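Local coordinates for extracellular sialidase/neuraminidase, putative (Aspergillus fumigatus, PDB 2XZI), which probably hydrolyses terminal sialic acids from glycoconjugates, with a preference for the deaminated sugar Kdn that makes it a Kdnase, at residues 238-243 with 257-262; 199-204 with 230-235; 355-360 with 367-372; 37-42 with 336-341. One frame throughout, in Å; residues are numbered along the deposited sequence.

Contact 1. Residues 238-243 with 257-262; sequences GKLYRN and GTLEGF. With GOL (glycerol), chain F.
The shortest polar bond here runs from L240 N to G257 O, 2.7 Å long, and G257 N answers to L240 O at 3.0 Å, so the two residues form an antiparallel hydrogen-bonded pair in the beta hairpin of strands 240-244 and 250-258, within one blade of the propeller. Beyond it the chain makes a type I turn from T258 to G261 and doubles back, which brings the F262 ring beside the L240 side chain. The two cross at about a right angle, with L240 CB 3.5 Å from F262 CZ. One face of the ring is taken by its own segment, G257 CA lying over the centre. R242 CG packs 3.8 Å from F262 CE2; the arginine chain then bends twice (chi2 -81°, chi3 -63°) and carries its guanidinium away to D244 and N206. L240 CD1 also reaches L259 CD2 at 4.0 Å. A glycerol, probably from the crystallisation liquor, bridges the segments: L259 N donates to its O2 at 2.9 Å, and its O1 donates to G238 O at 3.0 Å. The chemistry therefore divides: two backbone bonds fix the pairing at L240, carbons of L240, R242, L259 and F262 pack beside it, and peptide groups bind a small polyol.

Contact 2. Residues 199-204 with 230-235; sequences VIPAMG and GTIVQT
Two successive blades of the six-bladed sialidase propeller meet here: strand 199-202 belongs to one sheet and strand 230-234 to the next. Their directions are 158° apart and their axes approach to 5.9 Å, but the joint is made by van der Waals contacts of side chains with each other and with backbone carbonyls, not by backbone pairing. I232 meets both V199 and P201. With its CG1 anti to the backbone N (chi1 -168°), the longer branch extends to V199, CG1 to CG1 at 3.9 Å, and the two side chains cross at about a right angle. The other branch, I232 CG2, turns to the proline: it sits 3.6 Å from P201 CD and also rests 3.7 Å from V199 O. P201 lays the rest of its ring along the backbone of G230, where P201 CG is 3.5 Å from G230 O. G230 brings no side chain, and the proline ring lies directly against it. All five touching residues are buried, and the side-chain pairs are apolar. Around it, the R242 side chain from strand 240-244 touches both P201 and I232, while N206 and I208 of strand 205-210 pack on V199. T231 points away from the joint, giving its OG1 to N243 O, and it meets V280 of strand 279-284, which belongs to the blade that follows.

Contact 3. Residues 355-360 with 367-372; sequences SDFFND and YRAIIW. With KDM (deamino-alpha-neuraminic acid), chain D.
The D356 carboxylate is stacked on the R368 guanidinium, their planes 27° apart, with D356 OD2 3.0 Å above the guanidinium plane and toward its rim. The salt bridge, D356 OD2 to R368 NE at 3.1 Å, is thus one of charges alone, since no N-H points at the oxygen. O9 of a bound deamino-alpha-neuraminic acid lies at the guanidinium edge, while its O5 donates to D356 OD2 at 2.7 Å. A water also joins this oxygen to the sugar O7 and, weakly, to R368 NH2. The F357 ring presents its edge to Y367 O, which accepts a nearly straight bond of 2.9 Å from F357 N. The planes of the N359 amide and the Y367 ring are 19° apart; chi1 of 52° turns N359 OD1 onto Y367 N, which meets a lone pair in the carbonyl plane at 3.0 Å. Within the hairpin strands, S355 and A369 form an antiparallel hydrogen-bonded pair. D356 OD1 completes an Asx turn by accepting from F358 N, and R302 and R303 also bind the sugar. Gripped by hydroxyl, water and peptide N-H beside an arginine, the carboxylate is probably ionised; it both shapes the turn and receives the ligand in this second sugar pocket.

Contact 4. Residues 37-42 with 336-341; sequences SFRIPA and GGYSSM. With KDM (deamino-alpha-neuraminic acid), chain C.
Part of the main sugar pocket of this sialidase is formed here, by the F-R-I-P sequence characteristic of the family (38-41) and by Y338, which by family analogy is probably the nucleophilic tyrosine. R39 holds the carboxylate of the bound deamino-alpha-neuraminic acid through a single oxygen: NH2 donates to O1A at 2.9 Å and NH1 at 3.1 Å, with O1A at the guanidinium edge. R245 and R302 bind the same ligand, consistent with the arginine triad of sialidases. A bend in the R39 chain (chi3 60°) brings its head over the Y338 ring at right angles to it, NH2 leading, 3.3 Å from CE1, in a cation-pi contact. I40 CD1 also lies over the ring, 4.0 Å from the centroid, a CH-pi contact. E354 positions R39 from the second shell through NE, and E229 is hydrogen-bonded to Y338 OH, itself 3.0 Å from the sugar O6. Further along the strands, P41 CD packs 3.8 Å from Y338 CB, and S340 OG lies 3.4 Å from A42 CA while it bonds to V43. Strands 37-42 and 338-341 run 12° from parallel in neighbouring blades; L352 of strand 349-356 backs P41, and A42 leans on P105 and P107 of strand 101-109.

From the N terminus, contact 4 opens first, at 37-42, and does not close until 336-341, so it spans nearly the whole propeller and brings its first and last blades together. Within that span, contact 2 opens at 199-204 and closes at 230-235 before contact 1 opens; the one joins successive blades, the other ties a hairpin inside the second of them. These two touch because strands 230-234 and 240-244 are neighbours in one sheet. Contact 3 follows contact 4, a short hairpin closure with only six residues between its segments. R368 and F38 link contacts 3 and 4 by backbone, whereas contacts 1 and 3 lie about 35 Å apart between centres.

Contact 1. Residues 238-243 with 257-262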
# COMPACT_ATOMS: atom_id res chain seq x y z
N GLY A 238 -4.69 -17.51 13.55
CA GLY A 238 -5.15 -16.37 14.36
C GLY A 238 -4.01 -15.51 14.89
O GLY A 238 -4.24 -14.45 15.49
N LYS A 239 -2.78 -15.95 14.65
CA LYS A 239 -1.59 -15.20 15.05
C LYS A 239 -1.32 -14.04 14.08
O LYS A 239 -1.93 -13.98 13.00
CB LYS A 239 -0.39 -16.14 15.18
CG LYS A 239 -0.59 -17.21 16.29
CD LYS A 239 0.75 -17.59 16.92
CE LYS A 239 0.55 -18.52 18.12
NZ LYS A 239 1.84 -18.87 18.80
N LEU A 240 -0.43 -13.13 14.47
CA LEU A 240 -0.02 -12.00 13.62
C LEU A 240 1.26 -12.35 12.89
O LEU A 240 2.09 -13.12 13.37
CB LEU A 240 0.21 -10.73 14.44
CG LEU A 240 -0.99 -10.18 15.23
CD1 LEU A 240 -0.61 -8.94 16.04
CD2 LEU A 240 -2.17 -9.89 14.31
N TYR A 241 1.43 -11.72 11.73
CA TYR A 241 2.54 -12.00 10.83
C TYR A 241 2.96 -10.67 10.23
O TYR A 241 2.15 -10.03 9.55
CB TYR A 241 2.04 -12.99 9.76
CG TYR A 241 2.86 -13.25 8.50
CD1 TYR A 241 2.73 -12.43 7.38
CD2 TYR A 241 3.69 -14.37 8.39
CE1 TYR A 241 3.42 -12.69 6.21
CE2 TYR A 241 4.40 -14.63 7.22
CZ TYR A 241 4.26 -13.79 6.14
OH TYR A 241 4.96 -14.03 4.97
N ARG A 242 4.20 -10.24 10.52
CA ARG A 242 4.80 -9.08 9.86
C ARG A 242 5.68 -9.57 8.73
O ARG A 242 6.45 -10.52 8.89
CB ARG A 242 5.66 -8.24 10.82
CG ARG A 242 4.91 -7.27 11.72
CD ARG A 242 4.51 -5.93 11.03
NE ARG A 242 5.63 -5.10 10.57
CZ ARG A 242 5.85 -3.83 10.92
NH1 ARG A 242 5.04 -3.19 11.74
NH2 ARG A 242 6.91 -3.18 10.43
N ASN A 243 5.54 -8.94 7.57
CA ASN A 243 6.37 -9.26 6.41
C ASN A 243 6.86 -7.93 5.85
O ASN A 243 6.11 -7.16 5.24
CB ASN A 243 5.54 -10.09 5.40
CG ASN A 243 6.32 -10.47 4.16
OD1 ASN A 243 7.04 -9.64 3.60
ND2 ASN A 243 6.16 -11.71 3.71
N GLY A 257 3.83 -13.22 15.76
CA GLY A 257 3.52 -12.84 17.12
C GLY A 257 2.05 -12.71 17.38
O GLY A 257 1.20 -13.27 16.66
N THR A 258 1.76 -12.00 18.46
CA THR A 258 0.39 -11.70 18.87
C THR A 258 0.42 -10.27 19.42
O THR A 258 1.47 -9.62 19.43
CB THR A 258 -0.08 -12.64 19.99
OG1 THR A 258 0.69 -12.38 21.17
CG2 THR A 258 0.07 -14.14 19.61
N LEU A 259 -0.72 -9.79 19.91
CA LEU A 259 -0.75 -8.49 20.58
C LEU A 259 0.09 -8.40 21.86
O LEU A 259 0.34 -7.31 22.36
CB LEU A 259 -2.19 -8.05 20.85
CG LEU A 259 -3.02 -7.71 19.61
CD1 LEU A 259 -4.42 -7.33 20.03
CD2 LEU A 259 -2.38 -6.58 18.80
N GLU A 260 0.53 -9.56 22.35
CA GLU A 260 1.40 -9.59 23.52
C GLU A 260 2.89 -9.51 23.18
O GLU A 260 3.72 -9.32 24.08
CB GLU A 260 1.14 -10.85 24.34
CG GLU A 260 -0.23 -10.88 25.01
CD GLU A 260 -0.57 -12.23 25.65
OE1 GLU A 260 0.23 -13.19 25.53
OE2 GLU A 260 -1.65 -12.34 26.26
N GLY A 261 3.24 -9.67 21.91
CA GLY A 261 4.63 -9.59 21.49
C GLY A 261 4.98 -10.42 20.27
O GLY A 261 4.26 -11.36 19.90
N PHE A 262 6.11 -10.08 19.66
CA PHE A 262 6.61 -10.78 18.49
C PHE A 262 7.94 -11.45 18.74
O PHE A 262 8.73 -11.00 19.57
CB PHE A 262 6.79 -9.82 17.31
CG PHE A 262 5.53 -9.54 16.56
CD1 PHE A 262 4.49 -8.83 17.14
CD2 PHE A 262 5.39 -9.97 15.24
CE1 PHE A 262 3.32 -8.56 16.42
CE2 PHE A 262 4.23 -9.71 14.53
CZ PHE A 262 3.22 -9.01 15.10
C1 GOL F . -3.60 -13.24 18.61
O1 GOL F . -2.78 -12.77 17.56
C2 GOL F . -4.21 -12.06 19.38
O2 GOL F . -3.20 -11.20 19.87
C3 GOL F . -5.19 -11.28 18.52
O3 GOL F . -6.23 -12.14 18.08

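Contact 2. Residues 199-204 with 230-235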
# COMPACT_ATOMS: atom_id res chain seq x y z
N VAL A 199 -4.89 -3.38 13.57
CA VAL A 199 -3.43 -3.36 13.58
C VAL A 199 -2.96 -2.70 12.30
O VAL A 199 -3.32 -3.13 11.18
CB VAL A 199 -2.81 -4.78 13.67
CG1 VAL A 199 -1.29 -4.66 13.82
CG2 VAL A 199 -3.35 -5.53 14.86
N ILE A 200 -2.18 -1.64 12.48
CA ILE A 200 -1.61 -0.86 11.38
C ILE A 200 -0.09 -0.99 11.43
O ILE A 200 0.53 -0.67 12.45
CB ILE A 200 -2.08 0.62 11.45
CG1 ILE A 200 -3.62 0.72 11.40
CG2 ILE A 200 -1.42 1.45 10.34
CD1 ILE A 200 -4.35 0.54 12.78
N PRO A 201 0.52 -1.48 10.35
CA PRO A 201 1.98 -1.64 10.39
C PRO A 201 2.68 -0.32 10.16
O PRO A 201 2.25 0.48 9.33
CB PRO A 201 2.25 -2.60 9.22
CG PRO A 201 1.18 -2.26 8.22
CD PRO A 201 -0.04 -1.89 9.04
N ALA A 202 3.77 -0.11 10.88
CA ALA A 202 4.58 1.09 10.74
C ALA A 202 6.05 0.80 10.95
O ALA A 202 6.44 -0.34 11.29
CB ALA A 202 4.11 2.19 11.70
N MET A 203 6.88 1.82 10.76
CA MET A 203 8.32 1.65 10.95
C MET A 203 8.61 1.26 12.42
O MET A 203 8.20 1.96 13.33
CB MET A 203 9.04 2.94 10.60
CG MET A 203 10.50 2.96 11.04
SD MET A 203 11.33 4.38 10.32
CE MET A 203 12.65 4.68 11.49
N GLY A 204 9.28 0.12 12.61
CA GLY A 204 9.70 -0.33 13.95
C GLY A 204 8.58 -0.66 14.93
O GLY A 204 8.85 -0.86 16.11
N GLY A 230 6.50 -1.96 6.54
CA GLY A 230 5.96 -3.24 6.93
C GLY A 230 4.59 -3.56 6.39
O GLY A 230 3.84 -2.66 5.99
N THR A 231 4.29 -4.85 6.37
CA THR A 231 2.96 -5.39 6.08
C THR A 231 2.55 -6.27 7.25
O THR A 231 3.40 -6.82 7.95
CB THR A 231 2.88 -6.22 4.76
OG1 THR A 231 3.42 -7.55 4.94
CG2 THR A 231 3.58 -5.53 3.60
N ILE A 232 1.24 -6.38 7.46
CA ILE A 232 0.67 -7.17 8.54
C ILE A 232 -0.48 -8.02 8.02
O ILE A 232 -1.29 -7.58 7.18
CB ILE A 232 0.21 -6.26 9.73
CG1 ILE A 232 -0.12 -7.07 10.99
CG2 ILE A 232 -1.00 -5.38 9.34
CD1 ILE A 232 1.07 -7.43 11.82
N VAL A 233 -0.55 -9.26 8.50
CA VAL A 233 -1.71 -10.12 8.25
C VAL A 233 -1.96 -10.97 9.48
O VAL A 233 -1.05 -11.22 10.28
CB VAL A 233 -1.54 -10.98 6.96
CG1 VAL A 233 -0.78 -12.28 7.25
CG2 VAL A 233 -2.89 -11.27 6.29
N GLN A 234 -3.21 -11.39 9.63
CA GLN A 234 -3.55 -12.39 10.62
C GLN A 234 -3.63 -13.70 9.86
O GLN A 234 -4.40 -13.84 8.92
CB GLN A 234 -4.89 -12.08 11.27
CG GLN A 234 -5.15 -12.92 12.50
CD GLN A 234 -6.48 -12.62 13.16
OE1 GLN A 234 -7.38 -12.00 12.58
NE2 GLN A 234 -6.61 -13.10 14.39
N THR A 235 -2.77 -14.63 10.25
CA THR A 235 -2.65 -15.93 9.59
C THR A 235 -3.82 -16.83 10.01
O THR A 235 -4.54 -16.48 10.94
CB THR A 235 -1.25 -16.55 9.81
OG1 THR A 235 -0.87 -16.42 11.18
CG2 THR A 235 -0.22 -15.80 8.97

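Contact 3. Residues 355-360 with 367-372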
# COMPACT_ATOMS: atom_id res chain seq x y z
N SER A 355 3.90 1.25 -11.96
CA SER A 355 4.52 1.08 -13.27
C SER A 355 5.40 2.29 -13.57
O SER A 355 5.14 3.36 -13.08
CB SER A 355 3.42 0.95 -14.32
OG SER A 355 3.93 0.48 -15.54
N ASP A 356 6.42 2.10 -14.41
CA ASP A 356 7.44 3.13 -14.64
C ASP A 356 7.75 3.18 -16.11
O ASP A 356 8.17 2.19 -16.70
CB ASP A 356 8.70 2.75 -13.84
CG ASP A 356 9.78 3.83 -13.85
OD1 ASP A 356 9.75 4.79 -14.65
OD2 ASP A 356 10.71 3.70 -13.04
N PHE A 357 7.51 4.35 -16.71
CA PHE A 357 7.80 4.51 -18.13
C PHE A 357 9.30 4.48 -18.41
O PHE A 357 9.70 4.09 -19.51
CB PHE A 357 7.18 5.79 -18.66
CG PHE A 357 5.71 5.67 -18.95
CD1 PHE A 357 4.76 5.92 -17.95
CD2 PHE A 357 5.26 5.31 -20.22
CE1 PHE A 357 3.39 5.81 -18.21
CE2 PHE A 357 3.89 5.20 -20.49
CZ PHE A 357 2.95 5.46 -19.48
N PHE A 358 10.10 4.87 -17.43
CA PHE A 358 11.56 4.76 -17.49
C PHE A 358 12.16 5.63 -18.61
O PHE A 358 13.25 5.37 -19.11
CB PHE A 358 11.98 3.29 -17.62
CG PHE A 358 13.30 2.99 -16.99
CD1 PHE A 358 13.46 3.05 -15.61
CD2 PHE A 358 14.39 2.61 -17.78
CE1 PHE A 358 14.69 2.75 -15.02
CE2 PHE A 358 15.62 2.32 -17.20
CZ PHE A 358 15.77 2.38 -15.81
N ASN A 359 11.44 6.69 -18.97
CA ASN A 359 11.86 7.61 -20.04
C ASN A 359 13.09 8.43 -19.65
O ASN A 359 13.79 8.95 -20.52
CB ASN A 359 10.73 8.55 -20.42
CG ASN A 359 10.15 9.25 -19.22
OD1 ASN A 359 9.51 8.61 -18.38
ND2 ASN A 359 10.38 10.55 -19.11
N ASP A 360 13.33 8.56 -18.34
CA ASP A 360 14.50 9.25 -17.81
C ASP A 360 15.35 8.27 -16.99
O ASP A 360 16.10 8.66 -16.09
CB ASP A 360 14.05 10.47 -16.97
CG ASP A 360 15.22 11.37 -16.53
OD1 ASP A 360 16.23 11.48 -17.27
OD2 ASP A 360 15.10 12.00 -15.45
N TYR A 367 8.18 9.09 -15.73
CA TYR A 367 6.77 9.10 -15.37
C TYR A 367 6.35 7.80 -14.71
O TYR A 367 6.67 6.71 -15.18
CB TYR A 367 5.92 9.38 -16.61
CG TYR A 367 6.14 10.77 -17.17
CD1 TYR A 367 5.51 11.88 -16.61
CD2 TYR A 367 7.01 10.98 -18.26
CE1 TYR A 367 5.72 13.17 -17.12
CE2 TYR A 367 7.23 12.26 -18.77
CZ TYR A 367 6.59 13.34 -18.18
OH TYR A 367 6.80 14.62 -18.69
N ARG A 368 5.63 7.93 -13.59
CA ARG A 368 5.16 6.76 -12.87
C ARG A 368 3.65 6.71 -12.86
O ARG A 368 2.99 7.72 -12.57
CB ARG A 368 5.67 6.75 -11.43
CG ARG A 368 7.14 7.02 -11.29
CD ARG A 368 8.00 5.95 -11.98
NE ARG A 368 9.41 6.11 -11.64
CZ ARG A 368 9.96 5.62 -10.53
NH1 ARG A 368 9.23 4.92 -9.66
NH2 ARG A 368 11.26 5.83 -10.29
N ALA A 369 3.10 5.54 -13.17
CA ALA A 369 1.65 5.32 -13.21
C ALA A 369 1.27 4.16 -12.29
O ALA A 369 2.13 3.43 -11.84
CB ALA A 369 1.16 5.08 -14.64
N ILE A 370 -0.03 4.02 -12.03
CA ILE A 370 -0.51 2.90 -11.22
C ILE A 370 -1.58 2.10 -11.96
O ILE A 370 -2.55 2.66 -12.45
CB ILE A 370 -0.98 3.37 -9.81
CG1 ILE A 370 0.17 4.05 -9.07
CG2 ILE A 370 -1.52 2.18 -9.02
CD1 ILE A 370 -0.24 4.74 -7.75
N ILE A 371 -1.35 0.79 -12.03
CA ILE A 371 -2.23 -0.15 -12.71
C ILE A 371 -3.20 -0.75 -11.70
O ILE A 371 -2.80 -1.04 -10.57
CB ILE A 371 -1.41 -1.30 -13.37
CG1 ILE A 371 -0.40 -0.78 -14.39
CG2 ILE A 371 -2.33 -2.39 -13.95
CD1 ILE A 371 -0.83 0.39 -15.19
N TRP A 372 -4.46 -0.91 -12.11
CA TRP A 372 -5.45 -1.67 -11.36
C TRP A 372 -5.69 -3.03 -12.00
O TRP A 372 -5.92 -3.13 -13.21
CB TRP A 372 -6.76 -0.89 -11.31
CG TRP A 372 -7.97 -1.60 -10.81
CD1 TRP A 372 -9.09 -1.89 -11.55
CD2 TRP A 372 -8.24 -2.06 -9.48
NE1 TRP A 372 -10.03 -2.51 -10.76
CE2 TRP A 372 -9.54 -2.62 -9.49
CE3 TRP A 372 -7.50 -2.06 -8.28
CZ2 TRP A 372 -10.13 -3.17 -8.35
CZ3 TRP A 372 -8.09 -2.62 -7.14
CH2 TRP A 372 -9.40 -3.16 -7.19
C2 KDM D . 14.54 -0.42 -11.75
C1 KDM D . 14.29 -1.43 -10.60
C3 KDM D . 13.48 -0.57 -12.87
C4 KDM D . 12.10 -0.07 -12.41
C5 KDM D . 12.18 1.34 -11.78
C6 KDM D . 13.26 1.37 -10.67
C7 KDM D . 13.56 2.70 -9.93
C8 KDM D . 14.64 2.47 -8.84
C9 KDM D . 15.08 3.75 -8.09
O5 KDM D . 10.91 1.72 -11.24
O1A KDM D . 14.47 -1.02 -9.43
O1B KDM D . 13.93 -2.58 -10.92
O4 KDM D . 11.22 -0.05 -13.54
O6 KDM D . 14.53 0.95 -11.26
O7 KDM D . 14.01 3.69 -10.87
O8 KDM D . 14.19 1.49 -7.90
O9 KDM D . 14.00 4.69 -7.98
O2 KDM D . 15.83 -0.65 -12.31
O HOH W 1 12.60 5.35 -12.69

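Contact 4. Residues 37-42 with 336-341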
# COMPACT_ATOMS: atom_id res chain seq x y z
N SER A 37 3.66 12.21 -11.63
CA SER A 37 3.67 10.79 -11.28
C SER A 37 2.71 10.45 -10.19
O SER A 37 2.35 11.28 -9.34
CB SER A 37 5.07 10.39 -10.83
OG SER A 37 5.96 10.32 -11.92
N PHE A 38 2.29 9.20 -10.20
CA PHE A 38 1.54 8.62 -9.10
C PHE A 38 2.32 7.42 -8.62
O PHE A 38 2.75 6.61 -9.41
CB PHE A 38 0.16 8.20 -9.56
CG PHE A 38 -0.70 9.36 -10.01
CD1 PHE A 38 -1.40 10.11 -9.08
CD2 PHE A 38 -0.80 9.69 -11.36
CE1 PHE A 38 -2.21 11.17 -9.47
CE2 PHE A 38 -1.58 10.78 -11.75
CZ PHE A 38 -2.30 11.50 -10.80
N ARG A 39 2.54 7.38 -7.30
CA ARG A 39 3.26 6.27 -6.66
C ARG A 39 2.60 5.92 -5.34
O ARG A 39 1.70 6.63 -4.88
CB ARG A 39 4.72 6.67 -6.41
CG ARG A 39 5.61 6.64 -7.65
CD ARG A 39 7.08 6.45 -7.29
NE ARG A 39 7.23 5.19 -6.59
CZ ARG A 39 8.20 4.87 -5.75
NH1 ARG A 39 9.20 5.71 -5.50
NH2 ARG A 39 8.16 3.69 -5.13
N ILE A 40 3.03 4.80 -4.76
CA ILE A 40 2.68 4.44 -3.38
C ILE A 40 1.18 4.15 -3.21
O ILE A 40 0.47 4.86 -2.50
CB ILE A 40 3.18 5.50 -2.34
CG1 ILE A 40 4.55 6.12 -2.72
CG2 ILE A 40 3.26 4.87 -0.96
CD1 ILE A 40 5.68 5.15 -2.90
N PRO A 41 0.69 3.08 -3.87
CA PRO A 41 -0.73 2.71 -3.85
C PRO A 41 -1.22 2.12 -2.53
O PRO A 41 -0.47 1.49 -1.78
CB PRO A 41 -0.83 1.63 -4.94
CG PRO A 41 0.55 1.01 -4.93
CD PRO A 41 1.46 2.20 -4.77
N ALA A 42 -2.51 2.32 -2.26
CA ALA A 42 -3.18 1.62 -1.18
C ALA A 42 -4.61 1.41 -1.63
O ALA A 42 -5.20 2.32 -2.20
CB ALA A 42 -3.17 2.45 0.07
N GLY A 336 5.90 -2.74 -12.26
CA GLY A 336 6.66 -3.26 -11.16
C GLY A 336 6.99 -2.21 -10.15
O GLY A 336 7.41 -1.11 -10.49
N GLY A 337 6.81 -2.56 -8.89
CA GLY A 337 7.16 -1.69 -7.77
C GLY A 337 6.23 -1.99 -6.60
O GLY A 337 5.88 -3.16 -6.36
N TYR A 338 5.83 -0.93 -5.90
CA TYR A 338 4.92 -1.05 -4.75
C TYR A 338 3.55 -1.56 -5.19
O TYR A 338 3.13 -1.36 -6.34
CB TYR A 338 4.71 0.31 -4.07
CG TYR A 338 5.86 0.85 -3.25
CD1 TYR A 338 7.20 0.74 -3.66
CD2 TYR A 338 5.59 1.55 -2.07
CE1 TYR A 338 8.24 1.29 -2.87
CE2 TYR A 338 6.60 2.07 -1.30
CZ TYR A 338 7.92 1.94 -1.70
OH TYR A 338 8.93 2.49 -0.93
N SER A 339 2.83 -2.21 -4.27
CA SER A 339 1.54 -2.79 -4.59
C SER A 339 0.62 -2.79 -3.37
O SER A 339 1.07 -2.61 -2.24
CB SER A 339 1.73 -4.23 -5.09
OG SER A 339 2.23 -5.04 -4.04
N SER A 340 -0.67 -3.00 -3.63
CA SER A 340 -1.68 -3.10 -2.59
C SER A 340 -2.78 -4.03 -3.06
O SER A 340 -3.15 -3.99 -4.23
CB SER A 340 -2.26 -1.73 -2.25
OG SER A 340 -3.11 -1.77 -1.12
N MET A 341 -3.28 -4.88 -2.16
CA MET A 341 -4.37 -5.78 -2.50
C MET A 341 -5.57 -5.69 -1.57
O MET A 341 -5.42 -5.45 -0.36
CB MET A 341 -3.91 -7.25 -2.48
CG MET A 341 -2.83 -7.60 -3.48
SD MET A 341 -2.39 -9.34 -3.37
CE MET A 341 -1.51 -9.40 -1.79
C2 KDM C . 11.15 4.66 -1.78
C1 KDM C . 11.39 3.54 -2.78
C3 KDM C . 9.75 5.27 -1.97
C4 KDM C . 9.17 5.90 -0.66
C5 KDM C . 10.21 6.14 0.44
C6 KDM C . 10.94 4.81 0.76
C7 KDM C . 12.16 4.99 1.68
C8 KDM C . 12.72 3.62 2.10
C9 KDM C . 13.96 3.79 2.97
O5 KDM C . 9.59 6.71 1.63
O1A KDM C . 10.70 3.52 -3.83
O1B KDM C . 12.28 2.71 -2.47
O4 KDM C . 8.57 7.15 -1.01
O6 KDM C . 11.40 4.12 -0.45
O7 KDM C . 13.16 5.74 0.99
O8 KDM C . 11.76 2.88 2.85
O9 KDM C . 13.54 4.41 4.20
O2 KDM C . 12.16 5.64 -2.10